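Local coordinates for protein possible galactose mutarotase (Streptomyces platensis subsp. rosaceus, PDB 4RNL) that is of unproven function but probably interconverts the alpha and beta anomers of an aldose such as galactose, at residues 259-264 against 268-273; 185-190 against 196-201; 313-316 against 320-323; 108-113 against 211-216. All coordinates share one frame; numbering follows the deposited sequence.

Interaction 1 (259-264 against 268-273); sequences AELYDP and RALALA
Ala259 and Leu272 face each other as a hydrogen-bonded pair, and Leu261 and Leu270 repeat the arrangement two residues along. The backbone bonds of the first pair are unequal: Leu272 N reaches Ala259 O almost straight over 2.8 Å, while Ala259 N stands 3.3 Å from Leu272 O with an angle of 149° at the hydrogen. The second pair is more even, Leu261 N lying 2.9 Å from Leu270 O and Leu270 N 2.8 Å from Leu261 O. A fifth bond, Asp263 N to Arg268 O at 3.1 Å, takes the ladder to the turn. Glu260 with Ala271 and Tyr262 with Ala269 are the non-hydrogen-bonded pairs, and here CA-H groups lean on carbonyls, Glu260 CA coming within 3.3 Å of Leu270 O.

The two strands, 256-262 and 268-274, make a beta hairpin within the large antiparallel sheet of the aldose 1-epimerase beta-sandwich, flanked by strands 199-202 and 332-342. Among the apolar contacts, Ala259, Leu261, Leu270 and Leu272 share one face of the sheet, where Leu261 and Leu272 also meet strand 305-310 of another sheet. On the other face Tyr262 swings its CG anti to the backbone N (chi1 174°), which brings CD1 to 3.3 Å from Arg268 O and the ring obliquely against Ala269 CB; Arg343 adds a cation-pi contact to that ring.

The charged ends find their partners beyond the paired strands. Glu260 OE1 forms a salt bridge with Arg201 NE, Asp263 takes Arg265 N and Ser266 OG inside the turn, and Arg268 gives NE to Ala50 O and NH1 to Leu187 O.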
loop_
_atom_site.group_PDB
_atom_site.type_symbol
_atom_site.label_atom_id
_atom_site.label_comp_id
_atom_site.label_asym_id
_atom_site.label_seq_id
_atom_site.Cartn_x
_atom_site.Cartn_y
_atom_site.Cartn_z
ATOM N N ALA A 259 -1.218 -8.317 11.106
ATOM C CA ALA A 259 -0.779 -9.342 10.169
ATOM C C ALA A 259 0.633 -9.769 10.487
ATOM O O ALA A 259 1.482 -8.936 10.819
ATOM C CB ALA A 259 -0.864 -8.833 8.738
ATOM N N GLU A 260 0.887 -11.070 10.376
ATOM C CA GLU A 260 2.245 -11.601 10.503
ATOM C C GLU A 260 2.517 -12.483 9.309
ATOM O O GLU A 260 1.800 -13.459 9.081
ATOM C CB GLU A 260 2.393 -12.407 11.802
ATOM C CG GLU A 260 2.316 -11.535 13.064
ATOM C CD GLU A 260 2.260 -12.351 14.340
ATOM O OE1 GLU A 260 1.956 -13.560 14.262
ATOM O OE2 GLU A 260 2.520 -11.785 15.424
ATOM N N LEU A 261 3.546 -12.127 8.545
ATOM C CA LEU A 261 3.911 -12.867 7.346
ATOM C C LEU A 261 5.298 -13.459 7.584
ATOM O O LEU A 261 6.165 -12.815 8.204
ATOM C CB LEU A 261 3.946 -11.899 6.161
ATOM C CG LEU A 261 4.236 -12.421 4.755
ATOM C CD1 LEU A 261 3.127 -13.330 4.224
ATOM C CD2 LEU A 261 4.427 -11.220 3.831
ATOM N N TYR A 262 5.510 -14.685 7.119
ATOM C CA TYR A 262 6.758 -15.381 7.405
ATOM C C TYR A 262 7.188 -16.276 6.255
ATOM O O TYR A 262 6.373 -17.013 5.692
ATOM C CB TYR A 262 6.605 -16.211 8.690
ATOM C CG TYR A 262 7.798 -17.090 9.013
ATOM C CD1 TYR A 262 9.040 -16.533 9.292
ATOM C CD2 TYR A 262 7.673 -18.471 9.065
ATOM C CE1 TYR A 262 10.137 -17.333 9.592
ATOM C CE2 TYR A 262 8.766 -19.283 9.368
ATOM C CZ TYR A 262 9.997 -18.703 9.630
ATOM O OH TYR A 262 11.094 -19.504 9.930
ATOM N N ASP A 263 8.474 -16.215 5.905
ATOM C CA ASP A 263 9.049 -17.156 4.937
ATOM C C ASP A 263 9.938 -18.178 5.634
ATOM O O ASP A 263 11.032 -17.837 6.089
ATOM C CB ASP A 263 9.896 -16.417 3.888
ATOM C CG ASP A 263 10.678 -17.372 2.996
ATOM O OD1 ASP A 263 10.131 -18.450 2.658
ATOM O OD2 ASP A 263 11.847 -17.063 2.639
ATOM N N PRO A 264 9.485 -19.439 5.707
ATOM C CA PRO A 264 10.287 -20.466 6.385
ATOM C C PRO A 264 11.682 -20.655 5.798
ATOM O O PRO A 264 12.589 -21.079 6.519
ATOM C CB PRO A 264 9.466 -21.741 6.166
ATOM C CG PRO A 264 8.043 -21.245 6.071
ATOM C CD PRO A 264 8.139 -19.931 5.344
ATOM N N ARG A 268 12.884 -14.795 7.245
ATOM C CA ARG A 268 12.443 -13.407 7.400
ATOM C C ARG A 268 10.983 -13.334 7.829
ATOM O O ARG A 268 10.139 -14.079 7.327
ATOM C CB ARG A 268 12.640 -12.604 6.106
ATOM C CG ARG A 268 14.111 -12.406 5.733
ATOM C CD ARG A 268 14.290 -11.267 4.719
ATOM N NE ARG A 268 15.671 -11.195 4.226
ATOM C CZ ARG A 268 16.175 -11.993 3.290
ATOM N NH1 ARG A 268 15.414 -12.929 2.728
ATOM N NH2 ARG A 268 17.438 -11.859 2.913
ATOM N N ALA A 269 10.699 -12.437 8.766
ATOM C CA ALA A 269 9.346 -12.262 9.285
ATOM C C ALA A 269 8.948 -10.802 9.221
ATOM O O ALA A 269 9.779 -9.916 9.429
ATOM C CB ALA A 269 9.263 -12.757 10.722
ATOM N N LEU A 270 7.670 -10.563 8.946
ATOM C CA LEU A 270 7.096 -9.223 8.971
ATOM C C LEU A 270 5.912 -9.197 9.915
ATOM O O LEU A 270 5.047 -10.078 9.855
ATOM C CB LEU A 270 6.597 -8.840 7.581
ATOM C CG LEU A 270 5.721 -7.586 7.483
ATOM C CD1 LEU A 270 6.549 -6.327 7.744
ATOM C CD2 LEU A 270 5.078 -7.527 6.115
ATOM N N ALA A 271 5.891 -8.198 10.790
ATOM C CA ALA A 271 4.709 -7.890 11.590
ATOM C C ALA A 271 4.193 -6.547 11.108
ATOM O O ALA A 271 4.920 -5.544 11.141
ATOM C CB ALA A 271 5.059 -7.831 13.075
ATOM N N LEU A 272 2.948 -6.530 10.648
ATOM C CA LEU A 272 2.341 -5.331 10.083
ATOM C C LEU A 272 1.348 -4.775 11.093
ATOM O O LEU A 272 0.401 -5.474 11.481
ATOM C CB LEU A 272 1.589 -5.700 8.790
ATOM C CG LEU A 272 1.048 -4.550 7.933
ATOM C CD1 LEU A 272 2.186 -3.670 7.467
ATOM C CD2 LEU A 272 0.254 -5.046 6.730
ATOM N N ALA A 273 1.558 -3.530 11.515
ATOM C CA ALA A 273 0.661 -2.882 12.479
ATOM C C ALA A 273 -0.006 -1.689 11.824
ATOM O O ALA A 273 0.611 -1.004 11.004
ATOM C CB ALA A 273 1.421 -2.461 13.717
#

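Interaction 2 (185-190 against 196-201); sequences LNLGGD and AGHELR
A backbone amide bonded to a histidine ring nitrogen, Leu187 N to His198 NE2, is the one hydrogen bond between the loop after strand 180-185 and the lead-in to strand 199-202. It spans 2.9 Å and bends to 147° at the hydrogen. The donor lies close to the imidazole plane, so it arrives at the ring edge. As NE2 is the acceptor here, the ring proton probably sits on ND1. His198 gets there with CG anti to its own carbonyl carbon (chi1 -70°), its ring directed into the bend of the other chain segment.

Leu187 CB and CG also touch the NE2-CD2 rim of the ring, 3.7 Å from Leu187 CB to His198 NE2 and 4.0 Å from Leu187 CG to His198 CD2. Asn186 approaches the same ring from another quarter, its OD1 3.5 Å from His198 CE1 near the ring plane, with amide and imidazole planes 85° apart.

The bend itself is a type I beta turn from Asn186 to Gly189, closed by Gly189 N to Asn186 O at 2.9 Å. An Asx turn is built into it, since Asn186 OD1 accepts Gly188 N at 2.9 Å in its carbonyl plane. That bond and the one from Asn186 ND2 to Ala303 O hold both ends of the amide and fix its rotation beside the histidine. Leu261, on the neighbouring strand 256-262, packs against both Leu187 and His198, leaving the imidazole buried between loop and sheet.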
loop_
_atom_site.group_PDB
_atom_site.type_symbol
_atom_site.label_atom_id
_atom_site.label_comp_id
_atom_site.label_asym_id
_atom_site.label_seq_id
_atom_site.Cartn_x
_atom_site.Cartn_y
_atom_site.Cartn_z
ATOM N N LEU A 185 5.549 -7.688 -1.152
ATOM C CA LEU A 185 6.755 -8.256 -0.567
ATOM C C LEU A 185 6.909 -9.737 -0.890
ATOM O O LEU A 185 5.936 -10.495 -0.939
ATOM C CB LEU A 185 6.754 -8.060 0.956
ATOM C CG LEU A 185 6.875 -6.613 1.433
ATOM C CD1 LEU A 185 6.541 -6.523 2.908
ATOM C CD2 LEU A 185 8.279 -6.078 1.142
ATOM N N ASN A 186 8.146 -10.140 -1.144
ATOM C CA ASN A 186 8.519 -11.549 -1.105
ATOM C C ASN A 186 9.655 -11.643 -0.091
ATOM O O ASN A 186 10.765 -11.167 -0.350
ATOM C CB ASN A 186 8.974 -12.041 -2.491
ATOM C CG ASN A 186 9.215 -13.547 -2.535
ATOM O OD1 ASN A 186 9.777 -14.126 -1.599
ATOM N ND2 ASN A 186 8.803 -14.186 -3.625
ATOM N N LEU A 187 9.374 -12.237 1.067
ATOM C CA LEU A 187 10.336 -12.249 2.177
ATOM C C LEU A 187 11.545 -13.138 1.886
ATOM O O LEU A 187 12.542 -13.100 2.609
ATOM C CB LEU A 187 9.651 -12.664 3.491
ATOM C CG LEU A 187 8.506 -11.751 3.935
ATOM C CD1 LEU A 187 7.893 -12.199 5.260
ATOM C CD2 LEU A 187 9.011 -10.301 4.038
ATOM N N GLY A 188 11.462 -13.927 0.814
ATOM C CA GLY A 188 12.586 -14.743 0.371
ATOM C C GLY A 188 13.416 -14.026 -0.681
ATOM O O GLY A 188 14.428 -14.551 -1.161
ATOM N N GLY A 189 12.990 -12.818 -1.035
ATOM C CA GLY A 189 13.639 -12.038 -2.087
ATOM C C GLY A 189 12.744 -11.908 -3.308
ATOM O O GLY A 189 12.071 -12.873 -3.682
ATOM N N ASP A 190 12.737 -10.737 -3.948
ATOM C CA ASP A 190 11.797 -10.491 -5.049
ATOM C C ASP A 190 12.058 -11.390 -6.249
ATOM O O ASP A 190 11.173 -11.600 -7.075
ATOM C CB ASP A 190 11.810 -9.019 -5.490
ATOM C CG ASP A 190 13.087 -8.636 -6.192
ATOM O OD1 ASP A 190 14.159 -8.691 -5.544
ATOM O OD2 ASP A 190 13.036 -8.274 -7.395
ATOM N N ALA A 196 3.740 -17.796 -2.524
ATOM C CA ALA A 196 2.525 -18.472 -2.039
ATOM C C ALA A 196 2.819 -19.430 -0.884
ATOM O O ALA A 196 1.902 -19.848 -0.170
ATOM C CB ALA A 196 1.802 -19.195 -3.172
ATOM N N GLY A 197 4.100 -19.771 -0.711
ATOM C CA GLY A 197 4.536 -20.591 0.405
ATOM C C GLY A 197 4.701 -19.826 1.712
ATOM O O GLY A 197 4.881 -20.443 2.771
ATOM N N HIS A 198 4.641 -18.494 1.657
ATOM C CA HIS A 198 4.715 -17.692 2.889
ATOM C C HIS A 198 3.551 -18.023 3.815
ATOM O O HIS A 198 2.427 -18.249 3.363
ATOM C CB HIS A 198 4.643 -16.190 2.608
ATOM C CG HIS A 198 5.859 -15.623 1.941
ATOM N ND1 HIS A 198 6.768 -16.398 1.254
ATOM C CD2 HIS A 198 6.303 -14.349 1.850
ATOM C CE1 HIS A 198 7.723 -15.624 0.768
ATOM N NE2 HIS A 198 7.460 -14.374 1.110
ATOM N N GLU A 199 3.814 -18.004 5.116
ATOM C CA GLU A 199 2.765 -18.226 6.102
ATOM C C GLU A 199 2.218 -16.879 6.547
ATOM O O GLU A 199 2.981 -15.966 6.882
ATOM C CB GLU A 199 3.315 -19.009 7.293
ATOM C CG GLU A 199 3.766 -20.416 6.902
ATOM C CD GLU A 199 4.378 -21.188 8.052
ATOM O OE1 GLU A 199 4.777 -20.555 9.057
ATOM O OE2 GLU A 199 4.460 -22.436 7.942
ATOM N N LEU A 200 0.894 -16.753 6.525
ATOM C CA LEU A 200 0.236 -15.506 6.894
ATOM C C LEU A 200 -0.724 -15.766 8.035
ATOM O O LEU A 200 -1.474 -16.742 8.002
ATOM C CB LEU A 200 -0.549 -14.945 5.700
ATOM C CG LEU A 200 -1.360 -13.669 5.961
ATOM C CD1 LEU A 200 -0.436 -12.534 6.371
ATOM C CD2 LEU A 200 -2.173 -13.282 4.741
ATOM N N ARG A 201 -0.684 -14.907 9.048
ATOM C CA ARG A 201 -1.728 -14.854 10.066
ATOM C C ARG A 201 -2.363 -13.470 10.032
ATOM O O ARG A 201 -1.652 -12.469 9.978
ATOM C CB ARG A 201 -1.148 -15.132 11.462
ATOM C CG ARG A 201 -2.222 -15.120 12.557
ATOM C CD ARG A 201 -1.660 -15.379 13.958
ATOM N NE ARG A 201 -0.896 -14.236 14.455
ATOM C CZ ARG A 201 -1.435 -13.113 14.928
ATOM N NH1 ARG A 201 -2.754 -12.964 14.977
ATOM N NH2 ARG A 201 -0.654 -12.128 15.351
#

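Interaction 3 (313-316 against 320-323). With PO4 (phosphate ion), chain I.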
loop_
_atom_site.group_PDB
_atom_site.type_symbol
_atom_site.label_atom_id
_atom_site.label_comp_id
_atom_site.label_asym_id
_atom_site.label_seq_id
_atom_site.Cartn_x
_atom_site.Cartn_y
_atom_site.Cartn_z
ATOM N N PRO A 313 -13.323 -1.448 0.444
ATOM C CA PRO A 313 -13.692 -1.117 -0.940
ATOM C C PRO A 313 -15.106 -0.563 -1.026
ATOM O O PRO A 313 -15.990 -1.038 -0.307
ATOM C CB PRO A 313 -13.633 -2.475 -1.653
ATOM C CG PRO A 313 -12.609 -3.251 -0.872
ATOM C CD PRO A 313 -12.790 -2.820 0.563
ATOM N N ASP A 314 -15.296 0.435 -1.888
ATOM C CA ASP A 314 -16.609 1.003 -2.193
ATOM C C ASP A 314 -17.268 1.714 -1.009
ATOM O O ASP A 314 -18.485 1.882 -0.983
ATOM C CB ASP A 314 -17.562 -0.055 -2.774
ATOM C CG ASP A 314 -18.705 0.566 -3.562
ATOM O OD1 ASP A 314 -18.477 1.634 -4.175
ATOM O OD2 ASP A 314 -19.830 0.008 -3.566
ATOM N N SER A 315 -16.472 2.136 -0.031
ATOM C CA SER A 315 -17.041 2.832 1.135
ATOM C C SER A 315 -17.862 4.087 0.816
ATOM O O SER A 315 -18.875 4.342 1.489
ATOM C CB SER A 315 -15.959 3.143 2.180
ATOM O OG SER A 315 -15.397 1.938 2.696
ATOM N N PRO A 316 -17.466 4.870 -0.211
ATOM C CA PRO A 316 -18.304 6.039 -0.510
ATOM C C PRO A 316 -19.723 5.686 -0.971
ATOM O O PRO A 316 -20.589 6.561 -1.007
ATOM C CB PRO A 316 -17.531 6.735 -1.637
ATOM C CG PRO A 316 -16.097 6.379 -1.353
ATOM C CD PRO A 316 -16.183 4.929 -0.944
ATOM N N ASP A 320 -22.760 1.701 5.574
ATOM C CA ASP A 320 -22.581 0.738 6.659
ATOM C C ASP A 320 -21.107 0.454 6.976
ATOM O O ASP A 320 -20.793 -0.121 8.024
ATOM C CB ASP A 320 -23.328 -0.568 6.364
ATOM C CG ASP A 320 -22.946 -1.181 5.024
ATOM O OD1 ASP A 320 -22.814 -0.430 4.031
ATOM O OD2 ASP A 320 -22.798 -2.423 4.954
ATOM N N PHE A 321 -20.212 0.850 6.075
ATOM C CA PHE A 321 -18.775 0.663 6.276
ATOM C C PHE A 321 -18.190 1.873 7.030
ATOM O O PHE A 321 -18.716 2.976 6.919
ATOM C CB PHE A 321 -18.073 0.539 4.911
ATOM C CG PHE A 321 -18.377 -0.745 4.152
ATOM C CD1 PHE A 321 -19.136 -1.768 4.716
ATOM C CD2 PHE A 321 -17.855 -0.926 2.869
ATOM C CE1 PHE A 321 -19.390 -2.948 3.999
ATOM C CE2 PHE A 321 -18.096 -2.087 2.149
ATOM C CZ PHE A 321 -18.868 -3.104 2.712
ATOM N N PRO A 322 -17.084 1.680 7.773
ATOM C CA PRO A 322 -16.406 2.809 8.435
ATOM C C PRO A 322 -16.193 3.984 7.475
ATOM O O PRO A 322 -15.732 3.780 6.347
ATOM C CB PRO A 322 -15.069 2.203 8.874
ATOM C CG PRO A 322 -15.394 0.758 9.100
ATOM C CD PRO A 322 -16.382 0.408 8.007
ATOM N N SER A 323 -16.562 5.189 7.910
ATOM C CA SER A 323 -16.634 6.355 7.022
ATOM C C SER A 323 -15.264 6.736 6.477
ATOM O O SER A 323 -14.280 6.748 7.209
ATOM C CB SER A 323 -17.218 7.554 7.763
ATOM O OG SER A 323 -17.315 8.694 6.913
HETATM P P PO4 I . -19.369 5.209 10.573
HETATM O O1 PO4 I . -20.175 6.290 9.893
HETATM O O2 PO4 I . -19.790 5.112 12.022
HETATM O O3 PO4 I . -17.888 5.523 10.514
HETATM O O4 PO4 I . -19.653 3.897 9.877
HETATM O O HOH W 1 -14.679 1.563 5.250
#
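Phe321 presents its ring edge to the carbonyl of Pro313, with CE2 3.4 Å from Pro313 O and the oxygen close to the ring plane. Ser315 meets the same ring edge nearer its root: OG is 3.7 Å from Phe321 CB and 3.8 Å from Phe321 CD2. CG of Phe321 stands anti to the carbonyl carbon (chi1 -70°), which directs the ring toward the 313-316 segment. A water completes the first shell, donating one hydrogen to Ser315 OG and the other to Pro322 O, each at 2.7 Å; serine and carbonyl have no direct bond of their own.

In the next layer, Ser315 OG is also hydrogen-bonded to Phe312 O, and Ser315 N to Tyr85 OH, so the serine is held at both its side chain and its backbone. The ring of Phe312 meets that of Phe321 edge-to-face. Asp314, with a positive phi of 65°, ties down the bend by bonding Ala90 N and Asn317 ND2 through OD1, just ahead of the 3-10 turn that starts at Ser315. Both segments lie in the long connection from strand 305-310 to strand 325-326, while Tyr85 and Ala90 come from another part of the chain.

On the outer side, Ser323 N donates to O3 of a phosphate ion at 2.9 Å; the ion probably came from the crystallisation liquor.

With no direct hydrogen bond between the segments, the loop closes on itself through ring C-H groups turned to a carbonyl oxygen and a water that spends both its hydrogens as a bridge, with the serine hydroxyl left to donate its own to Phe312 O.

Interaction 4 (108-113 against 211-216)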
loop_
_atom_site.group_PDB
_atom_site.type_symbol
_atom_site.label_atom_id
_atom_site.label_comp_id
_atom_site.label_asym_id
_atom_site.label_seq_id
_atom_site.Cartn_x
_atom_site.Cartn_y
_atom_site.Cartn_z
ATOM N N GLY A 108 -12.785 -1.034 -15.867
ATOM C CA GLY A 108 -14.099 -1.356 -16.398
ATOM C C GLY A 108 -15.028 -0.190 -16.113
ATOM O O GLY A 108 -14.728 0.949 -16.472
ATOM N N ARG A 109 -16.144 -0.458 -15.442
ATOM C CA ARG A 109 -17.108 0.595 -15.150
ATOM C C ARG A 109 -16.735 1.373 -13.900
ATOM O O ARG A 109 -17.332 2.413 -13.613
ATOM C CB ARG A 109 -18.510 0.002 -14.977
ATOM C CG ARG A 109 -19.144 -0.468 -16.273
ATOM C CD ARG A 109 -20.446 -1.204 -16.013
ATOM N NE ARG A 109 -20.515 -2.440 -16.791
ATOM C CZ ARG A 109 -21.436 -2.707 -17.710
ATOM N NH1 ARG A 109 -22.396 -1.831 -17.970
ATOM N NH2 ARG A 109 -21.401 -3.861 -18.362
ATOM N N HIS A 110 -15.748 0.869 -13.167
ATOM C CA HIS A 110 -15.439 1.382 -11.839
ATOM C C HIS A 110 -14.242 2.322 -11.833
ATOM O O HIS A 110 -13.453 2.354 -12.777
ATOM C CB HIS A 110 -15.159 0.222 -10.874
ATOM C CG HIS A 110 -16.197 -0.854 -10.907
ATOM N ND1 HIS A 110 -17.546 -0.585 -10.843
ATOM C CD2 HIS A 110 -16.085 -2.201 -10.987
ATOM C CE1 HIS A 110 -18.224 -1.719 -10.895
ATOM N NE2 HIS A 110 -17.357 -2.715 -10.983
ATOM N N SER A 111 -14.113 3.081 -10.751
ATOM C CA SER A 111 -12.898 3.842 -10.482
ATOM C C SER A 111 -11.985 3.043 -9.558
ATOM O O SER A 111 -12.447 2.489 -8.551
ATOM C CB SER A 111 -13.260 5.175 -9.827
ATOM O OG SER A 111 -12.129 5.736 -9.180
ATOM N N LEU A 112 -10.694 2.979 -9.889
ATOM C CA LEU A 112 -9.728 2.217 -9.087
ATOM C C LEU A 112 -8.549 3.089 -8.697
ATOM O O LEU A 112 -7.981 3.786 -9.549
ATOM C CB LEU A 112 -9.203 1.009 -9.876
ATOM C CG LEU A 112 -8.024 0.235 -9.276
ATOM C CD1 LEU A 112 -8.424 -0.508 -8.004
ATOM C CD2 LEU A 112 -7.458 -0.730 -10.305
ATOM N N HIS A 113 -8.196 3.054 -7.412
ATOM C CA HIS A 113 -6.951 3.649 -6.909
ATOM C C HIS A 113 -6.793 5.123 -7.271
ATOM O O HIS A 113 -5.689 5.595 -7.554
ATOM C CB HIS A 113 -5.725 2.853 -7.408
ATOM C CG HIS A 113 -5.595 1.484 -6.806
ATOM N ND1 HIS A 113 -6.107 1.155 -5.571
ATOM C CD2 HIS A 113 -4.993 0.362 -7.272
ATOM C CE1 HIS A 113 -5.836 -0.110 -5.301
ATOM N NE2 HIS A 113 -5.153 -0.615 -6.318
ATOM N N ASP A 211 -18.290 -9.176 -5.926
ATOM C CA ASP A 211 -18.724 -9.719 -7.209
ATOM C C ASP A 211 -17.506 -9.930 -8.108
ATOM O O ASP A 211 -16.366 -9.732 -7.678
ATOM C CB ASP A 211 -19.808 -8.844 -7.881
ATOM C CG ASP A 211 -19.321 -7.438 -8.241
ATOM O OD1 ASP A 211 -18.098 -7.207 -8.326
ATOM O OD2 ASP A 211 -20.184 -6.554 -8.466
ATOM N N GLY A 212 -17.745 -10.314 -9.359
ATOM C CA GLY A 212 -16.653 -10.605 -10.271
ATOM C C GLY A 212 -15.757 -9.423 -10.597
ATOM O O GLY A 212 -14.638 -9.612 -11.075
ATOM N N THR A 213 -16.235 -8.206 -10.347
ATOM C CA THR A 213 -15.446 -7.011 -10.666
ATOM C C THR A 213 -14.853 -6.332 -9.428
ATOM O O THR A 213 -14.304 -5.229 -9.514
ATOM C CB THR A 213 -16.245 -5.991 -11.510
ATOM O OG1 THR A 213 -17.425 -5.589 -10.808
ATOM C CG2 THR A 213 -16.648 -6.593 -12.835
ATOM N N GLY A 214 -14.958 -6.995 -8.281
ATOM C CA GLY A 214 -14.330 -6.507 -7.062
ATOM C C GLY A 214 -15.178 -5.550 -6.235
ATOM O O GLY A 214 -14.670 -4.868 -5.344
ATOM N N ILE A 215 -16.475 -5.491 -6.512
ATOM C CA ILE A 215 -17.356 -4.650 -5.711
ATOM C C ILE A 215 -18.009 -5.500 -4.635
ATOM O O ILE A 215 -18.597 -6.542 -4.940
ATOM C CB ILE A 215 -18.460 -3.989 -6.566
ATOM C CG1 ILE A 215 -17.847 -3.171 -7.716
ATOM C CG2 ILE A 215 -19.369 -3.144 -5.692
ATOM C CD1 ILE A 215 -16.792 -2.149 -7.293
ATOM N N PRO A 216 -17.904 -5.069 -3.369
ATOM C CA PRO A 216 -18.527 -5.831 -2.280
ATOM C C PRO A 216 -20.015 -6.057 -2.517
ATOM O O PRO A 216 -20.751 -5.137 -2.909
ATOM C CB PRO A 216 -18.316 -4.925 -1.065
ATOM C CG PRO A 216 -17.040 -4.153 -1.402
ATOM C CD PRO A 216 -17.180 -3.879 -2.875
#
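The imidazole of His110 has Ile215 over one face and Thr213 at its edge. Ile215 CG1 sits 3.6 Å from the ring centroid, 26° off the normal, a CH-pi contact displaced toward the NE2 side of the ring; CG1 is 3.3 Å from His110 NE2. Thr213 comes in near the ring plane, its OG1 2.9 Å from His110 NE2 in a hydrogen bond whose donor may be either atom. His110 ND1, across the ring, is bonded to Gly91 N, so both nitrogens are held and the ring cannot easily turn.

Thr213 belongs to a type I beta turn from Asp211 to Gly214, combined with an Asx turn, and Ile215 follows directly after it, in the loop between strands 206-208 and 222-223. His110 leads into the short strand 111-112, which pairs with strand 88-89, so the contact ties that ribbon to a loop of the seven-stranded sheet.

With OG1 between its backbone N and carbonyl carbon (chi1 59°), Thr213 turns the hydroxyl to the ring edge. Beyond the contact, His113 meets His182 ring to ring and bonds a glycerol through NE2, consistent with the histidine pair in the sugar pocket of galactose mutarotases.

Asp211 sets the shape of the receiving turn: its OD1 accepts Thr213 N at 2.9 Å and Ile215 N at 3.0 Å, the two amides reaching it from opposite faces of the carboxylate plane.

How the interactions relate
Two neighbourhoods emerge, with the centres of interactions 1 and 2 about 8 Å apart and those of interactions 3 and 4 about 14 Å apart. Interactions 1 and 2 are both buried and serve one sheet, where strand 199-202 runs beside strand 256-262 and Tyr262 O probably accepts from Glu199 N. The hairpin relies on a regular backbone ladder, the loop beside it on a histidine ring taking one amide. Interaction 3 is largely buried, yet closes through water and a ring edge. Interaction 4 is the more exposed, joining distant parts of the chain by a histidine; its Pro216 packs on Pro313 and Phe321 of interaction 3.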